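Local structure of 6-phosphogluconate dehydrogenase, NAD-binding (Mycolicibacterium smegmatis MC2 155, 6SMT) at residues Asp76-Leu84 with Arg106-Val114; Gly88-Leu99 with Val117-Ile126. The protein reduces imines with S selectivity as an NADPH-binding oxidoreductase, in an assembly of two chains. One frame throughout, in Å; residues are numbered along the deposited sequence.

Contact 1: Asp76-Leu84 with Arg106-Val114; sequences DHDAVDAIL and RARRTAKLV. With NDP (NADPH dihydro-nicotinamide-adenine-dinucleotide phosphate), chain L.
Thr110 OG1 links His77 and Asp81 across two helices. It receives the ring N-H of His77, with His77 ND1 to Thr110 OG1 2.7 Å and an N-H...O angle of 163°, the hydroxyl lying close to the imidazole plane. Thr110 OG1 donates in turn to Asp81 OD1 (2.6 Å), on its syn lone pair. The other carboxylate oxygen, Asp81 OD2, accepts hydrogen bonds from two ordered waters and a weak, longer one from Arg106 NH2. One of these waters also donates to Arg106 O and accepts from Arg106 NE, while the other accepts from Arg109 NH1, so both oxygens of this buried acid are well supplied.

The pairing is that of neighbouring Rossmann-type helices, 77-87 and 104-116, packed side by side on one face of the sheet; the short segments run almost parallel, 4° apart, with axes 10.4 Å from each other. Asp81 is a knob among Arg106, Arg109, Thr110 and Leu113, and Thr110 is the answering knob among His77, Val80, Asp81 and Leu84.

Nearer the surface, the Arg106 chain is bent at chi2 and chi3, which brings its guanidinium end-on to Asp78. Arg106 NH1 and NH2 both donate to Asp78 OD1, at 2.9 and 2.7 Å, from the same face of its plane. Arg109 NH1 lies over one face of the Arg106 guanidinium, two like charges whose closeness the acids Asp78 and Asp81 would be expected to ease. At the start of helix 77-87, Asp76 is the N-cap, its OD1 accepting from Ala79 N at 3.0 Å, while Ala79 CB rests 3.5 Å from adenine atom C5A of NADPH.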
loop_
_atom_site.group_PDB
_atom_site.type_symbol
_atom_site.label_atom_id
_atom_site.label_comp_id
_atom_site.label_asym_id
_atom_site.label_seq_id
_atom_site.Cartn_x
_atom_site.Cartn_y
_atom_site.Cartn_z
ATOM N N ASP B 76 -6.900 -21.706 -8.783
ATOM C CA ASP B 76 -7.252 -20.962 -9.984
ATOM C C ASP B 76 -8.368 -21.660 -10.740
ATOM O O ASP B 76 -8.870 -22.709 -10.284
ATOM C CB ASP B 76 -6.020 -20.751 -10.870
ATOM C CG ASP B 76 -5.418 -22.055 -11.451
ATOM O OD1 ASP B 76 -5.994 -23.114 -11.375
ATOM O OD2 ASP B 76 -4.197 -22.021 -11.957
ATOM N N HIS B 77 -8.804 -21.103 -11.887
ATOM C CA HIS B 77 -9.901 -21.671 -12.680
ATOM C C HIS B 77 -9.430 -22.891 -13.480
ATOM O O HIS B 77 -10.317 -23.635 -13.806
ATOM C CB HIS B 77 -10.675 -20.628 -13.461
ATOM C CG HIS B 77 -11.682 -19.950 -12.595
ATOM N ND1 HIS B 77 -13.052 -20.053 -12.850
ATOM C CD2 HIS B 77 -11.569 -19.295 -11.386
ATOM C CE1 HIS B 77 -13.746 -19.420 -11.888
ATOM N NE2 HIS B 77 -12.850 -18.930 -10.973
ATOM N N ASP B 78 -8.140 -23.108 -13.696
ATOM C CA ASP B 78 -7.779 -24.430 -14.286
ATOM C C ASP B 78 -8.160 -25.534 -13.281
ATOM O O ASP B 78 -8.781 -26.561 -13.678
ATOM C CB ASP B 78 -6.314 -24.528 -14.661
ATOM C CG ASP B 78 -5.989 -23.752 -15.942
ATOM O OD1 ASP B 78 -6.856 -23.547 -16.771
ATOM O OD2 ASP B 78 -4.837 -23.519 -16.107
ATOM N N ALA B 79 -7.953 -25.301 -11.985
ATOM C CA ALA B 79 -8.364 -26.266 -10.948
ATOM C C ALA B 79 -9.855 -26.289 -10.851
ATOM O O ALA B 79 -10.452 -27.382 -10.762
ATOM C CB ALA B 79 -7.714 -25.907 -9.667
ATOM N N VAL B 80 -10.562 -25.144 -10.795
ATOM C CA VAL B 80 -12.036 -25.162 -10.757
ATOM C C VAL B 80 -12.598 -26.021 -11.888
ATOM O O VAL B 80 -13.476 -26.820 -11.619
ATOM C CB VAL B 80 -12.619 -23.734 -10.851
ATOM C CG1 VAL B 80 -14.130 -23.720 -10.977
ATOM C CG2 VAL B 80 -12.211 -22.925 -9.634
ATOM N N ASP B 81 -12.110 -25.757 -13.100
ATOM C CA ASP B 81 -12.727 -26.387 -14.282
ATOM C C ASP B 81 -12.384 -27.892 -14.283
ATOM O O ASP B 81 -13.272 -28.684 -14.682
ATOM C CB ASP B 81 -12.259 -25.684 -15.530
ATOM C CG ASP B 81 -12.825 -24.253 -15.627
ATOM O OD1 ASP B 81 -13.780 -23.894 -14.853
ATOM O OD2 ASP B 81 -12.393 -23.516 -16.567
ATOM N N ALA B 82 -11.233 -28.264 -13.761
ATOM C CA ALA B 82 -10.896 -29.713 -13.648
ATOM C C ALA B 82 -11.845 -30.373 -12.625
ATOM O O ALA B 82 -12.318 -31.561 -12.838
ATOM C CB ALA B 82 -9.467 -29.897 -13.261
ATOM N N ILE B 83 -12.171 -29.712 -11.519
ATOM C CA ILE B 83 -13.103 -30.263 -10.519
ATOM C C ILE B 83 -14.492 -30.342 -11.118
ATOM O O ILE B 83 -15.165 -31.377 -10.963
ATOM C CB ILE B 83 -13.050 -29.413 -9.249
ATOM C CG1 ILE B 83 -11.704 -29.554 -8.575
ATOM C CG2 ILE B 83 -14.224 -29.688 -8.330
ATOM C CD1 ILE B 83 -11.449 -28.427 -7.532
ATOM N N LEU B 84 -14.974 -29.330 -11.802
ATOM C CA LEU B 84 -16.328 -29.345 -12.364
ATOM C C LEU B 84 -16.367 -30.408 -13.482
ATOM O O LEU B 84 -17.408 -31.103 -13.546
ATOM C CB LEU B 84 -16.653 -27.959 -12.894
ATOM C CG LEU B 84 -16.845 -26.918 -11.801
ATOM C CD1 LEU B 84 -17.025 -25.548 -12.465
ATOM C CD2 LEU B 84 -18.013 -27.240 -10.880
ATOM N N ARG B 106 -11.971 -16.091 -17.391
ATOM C CA ARG B 106 -12.051 -17.427 -16.795
ATOM C C ARG B 106 -13.363 -17.550 -16.003
ATOM O O ARG B 106 -13.934 -18.615 -15.952
ATOM C CB ARG B 106 -10.831 -17.767 -15.973
ATOM C CG ARG B 106 -9.587 -17.918 -16.843
ATOM C CD ARG B 106 -9.678 -18.879 -18.013
ATOM N NE ARG B 106 -9.910 -20.204 -17.517
ATOM C CZ ARG B 106 -9.000 -21.145 -17.306
ATOM N NH1 ARG B 106 -7.758 -20.869 -17.601
ATOM N NH2 ARG B 106 -9.299 -22.299 -16.720
ATOM N N ALA B 107 -13.817 -16.520 -15.333
ATOM C CA ALA B 107 -15.094 -16.595 -14.609
ATOM C C ALA B 107 -16.245 -16.827 -15.590
ATOM O O ALA B 107 -17.119 -17.642 -15.318
ATOM C CB ALA B 107 -15.270 -15.342 -13.848
ATOM N N ARG B 108 -16.220 -16.140 -16.726
ATOM C CA ARG B 108 -17.281 -16.321 -17.770
ATOM C C ARG B 108 -17.196 -17.720 -18.368
ATOM O O ARG B 108 -18.225 -18.323 -18.610
ATOM C CB ARG B 108 -17.099 -15.236 -18.829
ATOM C CG ARG B 108 -17.340 -13.799 -18.377
ATOM C CD ARG B 108 -16.961 -12.743 -19.456
ATOM N NE ARG B 108 -17.006 -11.411 -18.911
ATOM C CZ ARG B 108 -16.029 -10.623 -18.793
ATOM N NH1 ARG B 108 -14.859 -10.866 -19.413
ATOM N NH2 ARG B 108 -16.262 -9.472 -18.195
ATOM N N ARG B 109 -16.015 -18.249 -18.553
ATOM C CA ARG B 109 -15.851 -19.603 -19.102
ATOM C C ARG B 109 -16.440 -20.591 -18.142
ATOM O O ARG B 109 -17.157 -21.533 -18.558
ATOM C CB ARG B 109 -14.374 -19.888 -19.331
ATOM C CG ARG B 109 -14.122 -21.194 -20.076
ATOM C CD ARG B 109 -12.706 -21.677 -20.019
ATOM N NE ARG B 109 -11.765 -20.783 -20.612
ATOM C CZ ARG B 109 -10.493 -21.108 -20.768
ATOM N NH1 ARG B 109 -10.044 -22.298 -20.379
ATOM N NH2 ARG B 109 -9.651 -20.244 -21.300
ATOM N N THR B 110 -16.102 -20.473 -16.872
ATOM C CA THR B 110 -16.631 -21.408 -15.878
ATOM C C THR B 110 -18.168 -21.284 -15.788
ATOM O O THR B 110 -18.848 -22.303 -15.647
ATOM C CB THR B 110 -15.943 -21.151 -14.507
ATOM O OG1 THR B 110 -14.533 -21.401 -14.654
ATOM C CG2 THR B 110 -16.509 -22.038 -13.438
ATOM N N ALA B 111 -18.736 -20.084 -15.882
ATOM C CA ALA B 111 -20.189 -19.902 -15.882
ATOM C C ALA B 111 -20.828 -20.742 -16.988
ATOM O O ALA B 111 -21.805 -21.423 -16.736
ATOM C CB ALA B 111 -20.504 -18.450 -16.043
ATOM N N LYS B 112 -20.185 -20.745 -18.155
ATOM C CA LYS B 112 -20.769 -21.486 -19.275
ATOM C C LYS B 112 -20.564 -22.974 -19.061
ATOM O O LYS B 112 -21.524 -23.763 -19.406
ATOM C CB LYS B 112 -20.176 -21.034 -20.598
ATOM C CG LYS B 112 -20.640 -19.648 -21.038
ATOM C CD LYS B 112 -20.217 -19.240 -22.419
ATOM C CE LYS B 112 -20.586 -17.811 -22.776
ATOM N NZ LYS B 112 -19.629 -16.842 -22.168
ATOM N N LEU B 113 -19.468 -23.426 -18.506
ATOM C CA LEU B 113 -19.301 -24.864 -18.177
ATOM C C LEU B 113 -20.390 -25.340 -17.240
ATOM O O LEU B 113 -20.980 -26.424 -17.425
ATOM C CB LEU B 113 -17.924 -25.163 -17.593
ATOM C CG LEU B 113 -16.755 -24.916 -18.541
ATOM C CD1 LEU B 113 -15.418 -25.190 -17.868
ATOM C CD2 LEU B 113 -16.914 -25.772 -19.807
ATOM N N VAL B 114 -20.691 -24.551 -16.218
ATOM C CA VAL B 114 -21.785 -24.907 -15.290
ATOM C C VAL B 114 -23.126 -24.906 -16.039
ATOM O O VAL B 114 -23.980 -25.845 -15.767
ATOM C CB VAL B 114 -21.733 -23.989 -14.053
ATOM C CG1 VAL B 114 -22.941 -24.227 -13.133
ATOM C CG2 VAL B 114 -20.443 -24.245 -13.301
HETATM P PA NDP L . -4.485 -22.051 -2.692
HETATM O O1A NDP L . -4.749 -20.871 -3.582
HETATM O O2A NDP L . -3.085 -22.383 -2.279
HETATM O O5B NDP L . -5.187 -23.321 -3.330
HETATM C C5B NDP L . -5.038 -24.568 -2.626
HETATM C C4B NDP L . -6.253 -25.416 -2.903
HETATM O O4B NDP L . -6.390 -25.676 -4.329
HETATM C C3B NDP L . -6.143 -26.806 -2.245
HETATM O O3B NDP L . -7.420 -27.293 -1.878
HETATM C C2B NDP L . -5.561 -27.619 -3.381
HETATM O O2B NDP L . -5.753 -29.030 -3.355
HETATM C C1B NDP L . -6.420 -27.080 -4.508
HETATM N N9A NDP L . -5.925 -27.385 -5.846
HETATM C C8A NDP L . -4.801 -26.898 -6.471
HETATM N N7A NDP L . -4.657 -27.364 -7.690
HETATM C C5A NDP L . -5.732 -28.216 -7.883
HETATM C C6A NDP L . -6.135 -29.062 -8.948
HETATM N N6A NDP L . -5.527 -29.112 -10.130
HETATM N N1A NDP L . -7.256 -29.793 -8.765
HETATM C C2A NDP L . -7.918 -29.722 -7.607
HETATM N N3A NDP L . -7.619 -28.986 -6.531
HETATM C C4A NDP L . -6.504 -28.272 -6.727
HETATM O O3 NDP L . -5.305 -21.988 -1.316
HETATM P PN NDP L . -6.082 -20.959 -0.438
HETATM O O1N NDP L . -6.980 -21.723 0.428
HETATM O O2N NDP L . -5.107 -20.040 0.207
HETATM O O5D NDP L . -6.902 -20.040 -1.472
HETATM C C5D NDP L . -7.972 -20.583 -2.237
HETATM C C4D NDP L . -8.470 -19.471 -3.127
HETATM O O4D NDP L . -8.993 -18.423 -2.270
HETATM C C3D NDP L . -7.431 -18.819 -4.050
HETATM O O3D NDP L . -7.941 -18.556 -5.352
HETATM C C2D NDP L . -7.124 -17.516 -3.334
HETATM O O2D NDP L . -6.670 -16.450 -4.163
HETATM C C1D NDP L . -8.420 -17.169 -2.650
HETATM N N1N NDP L . -8.258 -16.361 -1.426
HETATM C C2N NDP L . -7.431 -16.783 -0.420
HETATM C C3N NDP L . -7.197 -16.021 0.675
HETATM C C7N NDP L . -6.300 -16.451 1.767
HETATM O O7N NDP L . -6.136 -15.626 2.694
HETATM N N7N NDP L . -5.731 -17.645 1.786
HETATM C C4N NDP L . -7.799 -14.709 0.792
HETATM C C5N NDP L . -8.713 -14.335 -0.267
HETATM C C6N NDP L . -8.949 -15.132 -1.286
HETATM P P2B NDP L . -4.721 -29.894 -2.441
HETATM O O1X NDP L . -4.989 -31.355 -2.913
HETATM O O2X NDP L . -3.316 -29.443 -2.830
HETATM O O3X NDP L . -4.978 -29.663 -1.006
HETATM O O HOH W 1 -12.407 -20.949 -16.555
HETATM O O HOH W 2 -11.334 -24.468 -18.762
#

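Contact 2: Gly88-Leu99 with Val117-Ile126. With NDP (NADPH dihydro-nicotinamide-adenine-dinucleotide phosphate), chain L.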
loop_
_atom_site.group_PDB
_atom_site.type_symbol
_atom_site.label_atom_id
_atom_site.label_comp_id
_atom_site.label_asym_id
_atom_site.label_seq_id
_atom_site.Cartn_x
_atom_site.Cartn_y
_atom_site.Cartn_z
ATOM N N GLY B 88 -19.065 -33.951 -13.568
ATOM C CA GLY B 88 -19.977 -34.310 -14.662
ATOM C C GLY B 88 -21.330 -33.629 -14.517
ATOM O O GLY B 88 -21.389 -32.374 -14.448
ATOM N N ASP B 89 -22.432 -34.384 -14.416
ATOM C CA ASP B 89 -23.795 -33.786 -14.406
ATOM C C ASP B 89 -24.270 -33.467 -12.989
ATOM O O ASP B 89 -25.407 -32.990 -12.836
ATOM C CB ASP B 89 -24.798 -34.735 -15.087
ATOM C CG ASP B 89 -24.452 -34.916 -16.550
ATOM O OD1 ASP B 89 -24.237 -33.879 -17.225
ATOM O OD2 ASP B 89 -24.435 -36.123 -17.011
ATOM N N ALA B 90 -23.418 -33.647 -11.965
ATOM C CA ALA B 90 -23.810 -33.398 -10.549
ATOM C C ALA B 90 -24.310 -31.982 -10.346
ATOM O O ALA B 90 -25.216 -31.779 -9.527
ATOM C CB ALA B 90 -22.718 -33.718 -9.566
ATOM N N PRO B 91 -23.742 -30.941 -11.021
ATOM C CA PRO B 91 -24.316 -29.628 -10.813
ATOM C C PRO B 91 -25.722 -29.337 -11.308
ATOM O O PRO B 91 -26.288 -28.304 -11.055
ATOM C CB PRO B 91 -23.337 -28.679 -11.511
ATOM C CG PRO B 91 -22.065 -29.453 -11.639
ATOM C CD PRO B 91 -22.535 -30.885 -11.865
ATOM N N ALA B 92 -26.337 -30.321 -12.037
ATOM C CA ALA B 92 -27.640 -30.058 -12.660
ATOM C C ALA B 92 -28.642 -29.627 -11.584
ATOM O O ALA B 92 -28.781 -30.374 -10.572
ATOM C CB ALA B 92 -28.133 -31.317 -13.407
ATOM N N GLY B 93 -29.362 -28.549 -11.788
ATOM C CA GLY B 93 -30.393 -28.107 -10.839
ATOM C C GLY B 93 -29.821 -27.547 -9.529
ATOM O O GLY B 93 -30.596 -27.279 -8.628
ATOM N N ARG B 94 -28.507 -27.361 -9.468
ATOM C CA ARG B 94 -27.887 -26.818 -8.253
ATOM C C ARG B 94 -27.169 -25.525 -8.618
ATOM O O ARG B 94 -27.090 -25.153 -9.752
ATOM C CB ARG B 94 -26.892 -27.842 -7.729
ATOM C CG ARG B 94 -27.551 -29.159 -7.290
ATOM C CD ARG B 94 -26.596 -30.238 -6.839
ATOM N NE ARG B 94 -27.296 -31.530 -6.829
ATOM C CZ ARG B 94 -28.076 -31.938 -5.880
ATOM N NH1 ARG B 94 -28.099 -31.290 -4.727
ATOM N NH2 ARG B 94 -28.742 -33.090 -6.013
ATOM N N THR B 95 -26.634 -24.862 -7.609
ATOM C CA THR B 95 -25.882 -23.596 -7.785
ATOM C C THR B 95 -24.441 -23.831 -7.435
ATOM O O THR B 95 -24.140 -24.392 -6.378
ATOM C CB THR B 95 -26.432 -22.502 -6.857
ATOM O OG1 THR B 95 -27.792 -22.282 -7.271
ATOM C CG2 THR B 95 -25.666 -21.190 -7.031
ATOM N N VAL B 96 -23.519 -23.394 -8.288
ATOM C CA VAL B 96 -22.069 -23.483 -8.030
ATOM C C VAL B 96 -21.596 -22.036 -7.919
ATOM O O VAL B 96 -21.982 -21.180 -8.746
ATOM C CB VAL B 96 -21.342 -24.138 -9.207
ATOM C CG1 VAL B 96 -19.846 -24.035 -9.057
ATOM C CG2 VAL B 96 -21.798 -25.595 -9.328
ATOM N N ILE B 97 -20.803 -21.730 -6.892
ATOM C CA ILE B 97 -20.169 -20.406 -6.774
ATOM C C ILE B 97 -18.677 -20.623 -6.837
ATOM O O ILE B 97 -18.074 -21.279 -5.964
ATOM C CB ILE B 97 -20.587 -19.666 -5.499
ATOM C CG1 ILE B 97 -22.107 -19.533 -5.477
ATOM C CG2 ILE B 97 -19.881 -18.339 -5.409
ATOM C CD1 ILE B 97 -22.634 -18.744 -4.273
ATOM N N GLY B 98 -18.025 -19.993 -7.802
ATOM C CA GLY B 98 -16.579 -20.007 -7.906
ATOM C C GLY B 98 -16.043 -18.987 -6.935
ATOM O O GLY B 98 -16.496 -17.846 -6.961
ATOM N N LEU B 99 -15.127 -19.377 -6.091
ATOM C CA LEU B 99 -14.437 -18.471 -5.144
ATOM C C LEU B 99 -12.957 -18.676 -5.328
ATOM O O LEU B 99 -12.197 -18.763 -4.334
ATOM C CB LEU B 99 -14.902 -18.747 -3.689
ATOM C CG LEU B 99 -16.340 -18.443 -3.425
ATOM C CD1 LEU B 99 -16.674 -18.897 -1.989
ATOM C CD2 LEU B 99 -16.695 -16.990 -3.600
ATOM N N VAL B 117 -24.210 -28.066 -18.065
ATOM C CA VAL B 117 -24.664 -29.286 -17.369
ATOM C C VAL B 117 -25.868 -28.985 -16.500
ATOM O O VAL B 117 -26.205 -29.867 -15.709
ATOM C CB VAL B 117 -23.556 -29.984 -16.596
ATOM C CG1 VAL B 117 -22.390 -30.425 -17.477
ATOM C CG2 VAL B 117 -23.075 -29.041 -15.474
ATOM N N GLY B 118 -26.532 -27.867 -16.743
ATOM C CA GLY B 118 -27.818 -27.514 -16.158
ATOM C C GLY B 118 -27.699 -27.016 -14.741
ATOM O O GLY B 118 -28.697 -26.884 -14.064
ATOM N N GLY B 119 -26.501 -26.516 -14.398
ATOM C CA GLY B 119 -26.339 -25.775 -13.125
ATOM C C GLY B 119 -26.505 -24.278 -13.334
ATOM O O GLY B 119 -26.613 -23.776 -14.491
ATOM N N ARG B 120 -26.476 -23.553 -12.227
ATOM C CA ARG B 120 -26.551 -22.066 -12.093
ATOM C C ARG B 120 -25.166 -21.663 -11.555
ATOM O O ARG B 120 -24.547 -22.520 -10.866
ATOM C CB ARG B 120 -27.767 -21.803 -11.192
ATOM C CG ARG B 120 -29.102 -22.023 -11.925
ATOM C CD ARG B 120 -30.320 -21.554 -11.164
ATOM N NE ARG B 120 -30.417 -22.242 -9.909
ATOM C CZ ARG B 120 -31.165 -21.858 -8.889
ATOM N NH1 ARG B 120 -31.851 -20.743 -8.979
ATOM N NH2 ARG B 120 -31.209 -22.582 -7.789
ATOM N N TYR B 121 -24.681 -20.480 -11.917
ATOM C CA TYR B 121 -23.337 -20.071 -11.448
ATOM C C TYR B 121 -23.363 -18.659 -10.956
ATOM O O TYR B 121 -23.899 -17.770 -11.628
ATOM C CB TYR B 121 -22.322 -20.190 -12.594
ATOM C CG TYR B 121 -20.899 -19.905 -12.189
ATOM C CD1 TYR B 121 -20.173 -20.804 -11.454
ATOM C CD2 TYR B 121 -20.288 -18.752 -12.560
ATOM C CE1 TYR B 121 -18.872 -20.561 -11.117
ATOM C CE2 TYR B 121 -18.963 -18.496 -12.263
ATOM C CZ TYR B 121 -18.258 -19.372 -11.466
ATOM O OH TYR B 121 -16.939 -19.154 -11.130
ATOM N N LEU B 122 -22.701 -18.423 -9.831
ATOM C CA LEU B 122 -22.260 -17.069 -9.442
ATOM C C LEU B 122 -20.749 -17.104 -9.414
ATOM O O LEU B 122 -20.169 -18.111 -8.970
ATOM C CB LEU B 122 -22.766 -16.582 -8.090
ATOM C CG LEU B 122 -24.248 -16.464 -7.992
ATOM C CD1 LEU B 122 -24.637 -16.208 -6.525
ATOM C CD2 LEU B 122 -24.754 -15.341 -8.864
ATOM N N ASP B 123 -20.064 -16.027 -9.750
ATOM C CA ASP B 123 -18.624 -15.896 -9.502
ATOM C C ASP B 123 -18.431 -15.008 -8.294
ATOM O O ASP B 123 -19.176 -14.024 -8.111
ATOM C CB ASP B 123 -17.897 -15.262 -10.698
ATOM C CG ASP B 123 -16.391 -15.560 -10.577
ATOM O OD1 ASP B 123 -16.039 -16.780 -10.511
ATOM O OD2 ASP B 123 -15.563 -14.577 -10.408
ATOM N N GLY B 124 -17.491 -15.341 -7.429
ATOM C CA GLY B 124 -17.217 -14.526 -6.254
ATOM C C GLY B 124 -15.733 -14.352 -6.017
ATOM O O GLY B 124 -14.927 -15.072 -6.577
ATOM N N ALA B 125 -15.394 -13.285 -5.330
ATOM C CA ALA B 125 -14.020 -12.934 -5.002
ATOM C C ALA B 125 -13.985 -12.536 -3.531
ATOM O O ALA B 125 -14.654 -11.569 -3.109
ATOM C CB ALA B 125 -13.531 -11.828 -5.856
ATOM N N ILE B 126 -13.211 -13.272 -2.768
ATOM C CA ILE B 126 -12.987 -13.016 -1.333
ATOM C C ILE B 126 -11.844 -12.028 -1.171
ATOM O O ILE B 126 -10.744 -12.251 -1.695
ATOM C CB ILE B 126 -12.667 -14.320 -0.576
ATOM C CG1 ILE B 126 -13.765 -15.381 -0.782
ATOM C CG2 ILE B 126 -12.434 -14.011 0.921
ATOM C CD1 ILE B 126 -13.278 -16.745 -0.425
HETATM P PA NDP L . -4.485 -22.051 -2.692
HETATM O O1A NDP L . -4.749 -20.871 -3.582
HETATM O O2A NDP L . -3.085 -22.383 -2.279
HETATM O O5B NDP L . -5.187 -23.321 -3.330
HETATM C C5B NDP L . -5.038 -24.568 -2.626
HETATM C C4B NDP L . -6.253 -25.416 -2.903
HETATM O O4B NDP L . -6.390 -25.676 -4.329
HETATM C C3B NDP L . -6.143 -26.806 -2.245
HETATM O O3B NDP L . -7.420 -27.293 -1.878
HETATM C C2B NDP L . -5.561 -27.619 -3.381
HETATM O O2B NDP L . -5.753 -29.030 -3.355
HETATM C C1B NDP L . -6.420 -27.080 -4.508
HETATM N N9A NDP L . -5.925 -27.385 -5.846
HETATM C C8A NDP L . -4.801 -26.898 -6.471
HETATM N N7A NDP L . -4.657 -27.364 -7.690
HETATM C C5A NDP L . -5.732 -28.216 -7.883
HETATM C C6A NDP L . -6.135 -29.062 -8.948
HETATM N N6A NDP L . -5.527 -29.112 -10.130
HETATM N N1A NDP L . -7.256 -29.793 -8.765
HETATM C C2A NDP L . -7.918 -29.722 -7.607
HETATM N N3A NDP L . -7.619 -28.986 -6.531
HETATM C C4A NDP L . -6.504 -28.272 -6.727
HETATM O O3 NDP L . -5.305 -21.988 -1.316
HETATM P PN NDP L . -6.082 -20.959 -0.438
HETATM O O1N NDP L . -6.980 -21.723 0.428
HETATM O O2N NDP L . -5.107 -20.040 0.207
HETATM O O5D NDP L . -6.902 -20.040 -1.472
HETATM C C5D NDP L . -7.972 -20.583 -2.237
HETATM C C4D NDP L . -8.470 -19.471 -3.127
HETATM O O4D NDP L . -8.993 -18.423 -2.270
HETATM C C3D NDP L . -7.431 -18.819 -4.050
HETATM O O3D NDP L . -7.941 -18.556 -5.352
HETATM C C2D NDP L . -7.124 -17.516 -3.334
HETATM O O2D NDP L . -6.670 -16.450 -4.163
HETATM C C1D NDP L . -8.420 -17.169 -2.650
HETATM N N1N NDP L . -8.258 -16.361 -1.426
HETATM C C2N NDP L . -7.431 -16.783 -0.420
HETATM C C3N NDP L . -7.197 -16.021 0.675
HETATM C C7N NDP L . -6.300 -16.451 1.767
HETATM O O7N NDP L . -6.136 -15.626 2.694
HETATM N N7N NDP L . -5.731 -17.645 1.786
HETATM C C4N NDP L . -7.799 -14.709 0.792
HETATM C C5N NDP L . -8.713 -14.335 -0.267
HETATM C C6N NDP L . -8.949 -15.132 -1.286
HETATM P P2B NDP L . -4.721 -29.894 -2.441
HETATM O O1X NDP L . -4.989 -31.355 -2.913
HETATM O O2X NDP L . -3.316 -29.443 -2.830
HETATM O O3X NDP L . -4.978 -29.663 -1.006
HETATM O O HOH W 3 -26.633 -32.359 -16.800
HETATM O O HOH W 4 -29.881 -24.700 -10.622
HETATM O O HOH W 5 -11.759 -15.803 -3.511
#
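Tyr121 lays its ring along the neighbouring strand, where Gly98 presents only backbone. With CG anti to the backbone N (chi1 -175°), the ring runs past Val96, and Tyr121 OH ends 3.4 Å from Gly98 CA. The same hydroxyl donates to Asp123 OD1 at 2.6 Å, on the anti lone pair, which fixes the far end of the ring. Val96 CG1 fills the angle beside the ring, 4.0 Å from Tyr121 CD1.

Strands 95-98 and 120-126 are parallel neighbours, the two strands of a beta-alpha-beta crossover whose helix is 104-116. Their backbone bonds alternate regularly, from Arg120 N to Arg94 O through to Gly124 N to Gly98 O. Tyr121 and Val96 face the helices 104-116 and 77-87, whereas Thr95, Ile97, Arg120 and Leu122 share the face lined by helix 146-156. There Ile97 and Leu122 lie side by side and point the same way, with Ile97 CD1 to Leu122 CD1 3.9 Å. Thr95 OG1 sits over the guanidinium face of Arg120 without bonding to it; the hydroxyl is hydrogen-bonded to His152, and Arg120 forms a salt bridge with Glu151.

A second glycine hollow lies at Gly124, whose CA is met by Leu99 CD2 at 3.7 Å. Beyond it, Ile126 CD1 approaches Leu99 CB, and Ile126 CB stands 3.9 Å from C6N of the nicotinamide ring. At the opposite end of the pair, Val117 CG2 nestles against the ring of Pro91, 4.0 Å from Pro91 CG, while Val117 CG1 lies against Gly88 O. Pro91 O closes on Gly119 CA at 3.3 Å, and Gly93 N is hydrogen-bonded to Gly118 O.

Both contacts belong to one Rossmann-type domain, with their centres about 9 Å apart, and their segments alternate along the chain: helix 77-87, strand 95-98, helix 104-116, strand 120-126. Contact 1 joins the two helices and contact 2 the two strands, so the helix pair is laid directly on one face of the strand pair. The layers meet where His77 CE1 approaches Tyr121 OH at 3.3 Å and Ala107 CB approaches Asp123 CG at 3.5 Å. At the C-terminal end of helix 104-116, Gly119 N probably bonds to Val114 O. Each contact also reaches NADPH, contact 1 at the adenine and contact 2 at the nicotinamide, so one domain borders both.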